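Local coordinates for protein alanine glyoxylate transaminase (Thermococcus litoralis, PDB 2ZC0) that probably transfers the amino group of alanine to glyoxylate, using pyridoxal 5'-phosphate as cofactor and working as a homodimer, at residues Asp43-Leu48 and Lys309-Ile314; Lys366-Asp371 and Ala377-Phe382. One frame throughout, in Å; residues are numbered along the deposited sequence.

Interaction 1. Residues Asp43-Leu48 and Lys309-Ile314; sequences DPDPEL and KEKRDI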
# COMPACT_ATOMS: atom_id res chain seq x y z
N ASP A 43 -31.90 11.11 8.24
CA ASP A 43 -32.26 12.37 7.60
C ASP A 43 -32.97 13.34 8.54
O ASP A 43 -33.58 12.93 9.52
CB ASP A 43 -33.16 12.10 6.40
CG ASP A 43 -32.42 11.45 5.26
OD1 ASP A 43 -31.59 12.14 4.63
OD2 ASP A 43 -32.65 10.25 4.99
N PRO A 44 -32.86 14.64 8.27
CA PRO A 44 -33.54 15.62 9.12
C PRO A 44 -34.98 15.60 8.60
O PRO A 44 -35.23 15.00 7.55
CB PRO A 44 -32.83 16.92 8.77
CG PRO A 44 -32.51 16.73 7.31
CD PRO A 44 -31.96 15.32 7.31
N ASP A 45 -35.91 16.23 9.31
CA ASP A 45 -37.30 16.28 8.84
C ASP A 45 -37.35 17.34 7.75
O ASP A 45 -37.04 18.50 8.00
CB ASP A 45 -38.26 16.68 9.97
CG ASP A 45 -39.73 16.54 9.58
OD1 ASP A 45 -40.10 16.80 8.41
OD2 ASP A 45 -40.54 16.19 10.47
N PRO A 46 -37.76 16.97 6.53
CA PRO A 46 -37.84 17.92 5.42
C PRO A 46 -38.88 19.01 5.63
O PRO A 46 -38.84 20.05 4.96
CB PRO A 46 -38.15 17.03 4.21
CG PRO A 46 -38.95 15.92 4.83
CD PRO A 46 -38.21 15.63 6.11
N GLU A 47 -39.80 18.78 6.56
CA GLU A 47 -40.84 19.75 6.87
C GLU A 47 -40.38 20.71 7.96
O GLU A 47 -40.95 21.79 8.13
CB GLU A 47 -42.14 19.04 7.30
CG GLU A 47 -42.74 18.11 6.25
CD GLU A 47 -42.71 18.71 4.85
OE1 GLU A 47 -43.09 19.89 4.69
OE2 GLU A 47 -42.31 17.99 3.91
N LEU A 48 -39.34 20.33 8.71
CA LEU A 48 -38.82 21.21 9.75
C LEU A 48 -37.74 22.11 9.17
O LEU A 48 -37.21 23.00 9.84
CB LEU A 48 -38.27 20.40 10.93
CG LEU A 48 -39.30 19.60 11.75
CD1 LEU A 48 -38.63 18.96 12.96
CD2 LEU A 48 -40.42 20.53 12.21
N LYS A 309 -36.60 18.19 19.40
CA LYS A 309 -36.61 17.90 20.83
C LYS A 309 -37.95 17.25 21.19
O LYS A 309 -38.01 16.32 21.99
CB LYS A 309 -36.42 19.20 21.62
CG LYS A 309 -36.37 19.01 23.11
CD LYS A 309 -36.08 20.32 23.81
CE LYS A 309 -35.92 20.10 25.31
NZ LYS A 309 -35.52 21.36 26.01
N GLU A 310 -39.03 17.75 20.59
CA GLU A 310 -40.36 17.21 20.84
C GLU A 310 -40.45 15.77 20.35
O GLU A 310 -40.95 14.89 21.05
CB GLU A 310 -41.41 18.09 20.15
CG GLU A 310 -42.83 17.63 20.35
CD GLU A 310 -43.82 18.58 19.71
OE1 GLU A 310 -43.65 18.91 18.51
OE2 GLU A 310 -44.78 19.00 20.40
N LYS A 311 -39.96 15.52 19.14
CA LYS A 311 -39.97 14.17 18.59
C LYS A 311 -39.10 13.27 19.48
O LYS A 311 -39.37 12.08 19.62
CB LYS A 311 -39.43 14.16 17.17
CG LYS A 311 -40.30 14.87 16.15
CD LYS A 311 -39.77 14.57 14.77
CE LYS A 311 -40.56 15.25 13.67
NZ LYS A 311 -40.10 14.75 12.36
N ARG A 312 -38.07 13.87 20.05
CA ARG A 312 -37.15 13.17 20.94
C ARG A 312 -37.91 12.71 22.19
O ARG A 312 -37.77 11.57 22.63
CB ARG A 312 -35.99 14.10 21.33
CG ARG A 312 -34.85 13.45 22.12
CD ARG A 312 -35.23 13.15 23.57
NE ARG A 312 -35.68 14.34 24.29
CZ ARG A 312 -34.89 15.18 24.96
NH1 ARG A 312 -33.58 14.99 25.02
NH2 ARG A 312 -35.43 16.23 25.58
N ASP A 313 -38.71 13.61 22.75
CA ASP A 313 -39.49 13.28 23.95
C ASP A 313 -40.61 12.30 23.63
O ASP A 313 -40.86 11.38 24.40
CB ASP A 313 -40.08 14.55 24.57
CG ASP A 313 -39.03 15.59 24.88
OD1 ASP A 313 -37.97 15.21 25.42
OD2 ASP A 313 -39.26 16.78 24.60
N ILE A 314 -41.27 12.51 22.49
CA ILE A 314 -42.36 11.64 22.05
C ILE A 314 -41.90 10.20 21.86
O ILE A 314 -42.59 9.27 22.28
CB ILE A 314 -42.99 12.16 20.73
CG1 ILE A 314 -43.76 13.46 20.98
CG2 ILE A 314 -43.95 11.13 20.15
CD1 ILE A 314 -44.38 14.07 19.73

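Interaction 2. Residues Lys366-Asp371 and Ala377-Phe382; sequences KPFYTD and AIRLNF. With IMD (imidazole), chain G.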
# COMPACT_ATOMS: atom_id res chain seq x y z
N LYS A 366 -26.07 -4.09 14.97
CA LYS A 366 -24.86 -4.90 15.00
C LYS A 366 -23.72 -4.42 14.10
O LYS A 366 -22.54 -4.51 14.48
CB LYS A 366 -25.18 -6.34 14.62
CG LYS A 366 -23.96 -7.24 14.57
CD LYS A 366 -23.51 -7.59 15.97
CE LYS A 366 -22.19 -8.32 15.98
NZ LYS A 366 -21.04 -7.38 15.77
N PRO A 367 -24.04 -3.93 12.89
CA PRO A 367 -23.00 -3.46 11.97
C PRO A 367 -22.18 -2.30 12.51
O PRO A 367 -21.04 -2.09 12.08
CB PRO A 367 -23.80 -3.07 10.73
CG PRO A 367 -24.99 -3.99 10.79
CD PRO A 367 -25.36 -3.88 12.24
N PHE A 368 -22.73 -1.56 13.46
CA PHE A 368 -22.02 -0.42 14.05
C PHE A 368 -20.98 -0.77 15.11
O PHE A 368 -20.26 0.12 15.57
CB PHE A 368 -23.02 0.57 14.67
CG PHE A 368 -24.01 1.13 13.70
CD1 PHE A 368 -25.02 0.33 13.17
CD2 PHE A 368 -23.98 2.48 13.36
CE1 PHE A 368 -25.97 0.86 12.31
CE2 PHE A 368 -24.93 3.02 12.50
CZ PHE A 368 -25.93 2.20 11.98
N TYR A 369 -20.89 -2.05 15.51
CA TYR A 369 -19.92 -2.49 16.53
C TYR A 369 -18.60 -2.97 15.93
O TYR A 369 -18.59 -3.57 14.85
CB TYR A 369 -20.52 -3.61 17.40
CG TYR A 369 -21.65 -3.14 18.29
CD1 TYR A 369 -21.47 -2.98 19.67
CD2 TYR A 369 -22.88 -2.77 17.74
CE1 TYR A 369 -22.48 -2.47 20.48
CE2 TYR A 369 -23.90 -2.25 18.54
CZ TYR A 369 -23.69 -2.10 19.91
OH TYR A 369 -24.67 -1.56 20.69
N THR A 370 -17.51 -2.73 16.66
CA THR A 370 -16.15 -3.07 16.22
C THR A 370 -15.72 -4.47 16.64
O THR A 370 -14.62 -4.93 16.34
CB THR A 370 -15.13 -2.02 16.74
OG1 THR A 370 -14.97 -2.14 18.16
CG2 THR A 370 -15.64 -0.62 16.42
N ASP A 371 -16.61 -5.16 17.34
CA ASP A 371 -16.29 -6.51 17.76
C ASP A 371 -17.55 -7.37 17.65
O ASP A 371 -18.45 -7.04 16.88
CB ASP A 371 -15.70 -6.51 19.19
CG ASP A 371 -16.67 -6.04 20.27
OD1 ASP A 371 -16.22 -5.95 21.43
OD2 ASP A 371 -17.86 -5.76 19.99
N ALA A 377 -28.74 -5.17 19.18
CA ALA A 377 -28.97 -3.74 19.04
C ALA A 377 -29.84 -3.38 17.85
O ALA A 377 -29.86 -4.06 16.83
CB ALA A 377 -27.64 -3.01 18.95
N ILE A 378 -30.58 -2.29 17.99
CA ILE A 378 -31.43 -1.78 16.92
C ILE A 378 -31.40 -0.26 17.02
O ILE A 378 -31.76 0.31 18.06
CB ILE A 378 -32.91 -2.26 17.05
CG1 ILE A 378 -33.07 -3.65 16.42
CG2 ILE A 378 -33.84 -1.28 16.35
CD1 ILE A 378 -32.54 -4.79 17.26
N ARG A 379 -30.97 0.41 15.96
CA ARG A 379 -30.92 1.86 16.00
C ARG A 379 -32.24 2.44 15.52
O ARG A 379 -32.81 2.00 14.51
CB ARG A 379 -29.78 2.37 15.13
CG ARG A 379 -29.39 3.80 15.39
CD ARG A 379 -28.47 4.27 14.30
NE ARG A 379 -29.24 4.52 13.09
CZ ARG A 379 -28.72 4.92 11.93
NH1 ARG A 379 -27.42 5.13 11.83
NH2 ARG A 379 -29.52 5.16 10.91
N LEU A 380 -32.73 3.43 16.25
CA LEU A 380 -33.99 4.08 15.92
C LEU A 380 -33.78 5.56 15.74
O LEU A 380 -33.11 6.21 16.56
CB LEU A 380 -35.01 3.88 17.05
CG LEU A 380 -35.31 2.46 17.53
CD1 LEU A 380 -36.31 2.52 18.69
CD2 LEU A 380 -35.88 1.65 16.36
N ASN A 381 -34.36 6.11 14.69
CA ASN A 381 -34.24 7.52 14.39
C ASN A 381 -35.55 8.26 14.66
O ASN A 381 -36.61 7.74 14.33
CB ASN A 381 -33.83 7.70 12.93
CG ASN A 381 -34.05 9.09 12.45
OD1 ASN A 381 -35.01 9.37 11.72
ND2 ASN A 381 -33.19 10.00 12.88
N PHE A 382 -35.49 9.46 15.23
CA PHE A 382 -36.72 10.21 15.49
C PHE A 382 -36.79 11.56 14.76
O PHE A 382 -37.80 12.27 14.86
CB PHE A 382 -36.93 10.43 17.00
CG PHE A 382 -35.78 11.07 17.71
CD1 PHE A 382 -34.80 10.28 18.30
CD2 PHE A 382 -35.67 12.45 17.79
CE1 PHE A 382 -33.71 10.87 18.97
CE2 PHE A 382 -34.59 13.04 18.45
CZ PHE A 382 -33.61 12.25 19.04
N1 IMD G . -18.59 -2.61 11.15
C2 IMD G . -17.40 -2.98 11.60
N3 IMD G . -16.47 -2.54 10.76
C4 IMD G . -17.09 -1.87 9.75
C5 IMD G . -18.42 -1.92 9.99

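Interaction 1. Residues Asp43-Leu48 and Lys309-Ile314
Lys-311 reaches Asp-45 across the contact, the two side chains running at about a right angle, and the lysine NZ forms a salt bridge with a single carboxylate oxygen, Asp-45 OD2. The modelled separation of Lys-311 NZ and Asp-45 OD2, 2.4 Å, is too short to be taken literally, although the pairing of opposite charges is plain. Lys-311 spans the distance by staying straight: beyond CG its chain is fully extended, carrying the ammonium group from the helix to the loop even though the closest CA atoms, those of Asp-45 and Lys-311, are 10.3 Å apart. With CG anti to the backbone N (chi1 -171°), Asp-45 offers OD2 to the lysine and OD1 to the loop's own backbone. Leu-48 adds a light apolar touch, its CD1 lying 4.2 Å from Lys-311 CE. The second oxygen of the carboxylate is used within the loop: Glu-47 N donates to Asp-45 OD1 over 2.7 Å, reaching it on the anti side and 31° out of the carboxylate plane. This is an Asx turn, and it probably helps to fix the rotation of the carboxylate that faces Lys-311. A backbone bond of 3.0 Å from Leu-48 N to Asp-45 O closes the same bend, which leads from strand 37-38 into helix 51-64. The buried ammonium has further acceptors in the carbonyl oxygens of Ser-383 and Pro-385, so Lys-311, on helix 295-322, joins the 43-48 loop to the loop that holds them. Just before the bend, Asp-43 reaches another subunit, where its OD1 accepts from the backbone N of Tyr-71.

Interaction 2. Residues Lys366-Asp371 and Ala377-Phe382
Lys-366 NZ is gripped by two carbonyl oxygens, donating to Asp-371 O over 2.8 Å, in the carbonyl plane, and also to Ser-373 O, so the lysine side chain closes its own loop while its backbone passes Ala-377. Across the contact, Arg-379 NH1 meets the edge of the Phe-368 ring near its plane, 3.3 Å from Phe-368 CZ, so the charge does not sit over the aromatic face; the two planes are 60° apart. A bend at chi3 (75°) turns the guanidinium of Arg-379, whose terminal nitrogens both have partners outside the two segments: NH2 donates to Ala-40 O and NH1 to Asn-186 OD1, a residue of the cofactor pocket. Its side chain lies about 6 Å, between nearest atoms, from the bound 4'-deoxy-4'-aminopyridoxal-5'-phosphate, consistent with the arginine that holds the substrate carboxylate in class I aminotransferases. Farther along, Tyr-369 lays CE2 3.8 Å from Ala-377 CB, and its buried OH has no hydrogen-bonding partner in the model. An imidazole, probably from the crystallisation liquor, donates through N1 to Pro-367 O. Strand 377-381 pairs antiparallel with strand 336-340, whose Met-338 and Phe-340 also touch Tyr-369, while Ile-133 of helix 133-140 packs against Pro-367 and Phe-368.

In the fold
Both contacts are largely buried, yet they illustrate how chemistry follows location. Interaction 1 joins residues far apart in sequence, bringing a loop at a subunit interface onto helix 295-322 through a charged pair; interaction 2 folds a loop back on the strand that closely follows it, mostly by apolar and aromatic contact, with its arginine bordering the cofactor pocket. Interaction 1 lies away from the annotated sites, and another subunit packs on its loop, whereas no other chain touches the segments of interaction 2. The two meet where Phe-382, at the end of 377-382, packs on Lys-311 and Arg-312, so helix 295-322 is shared ground between them.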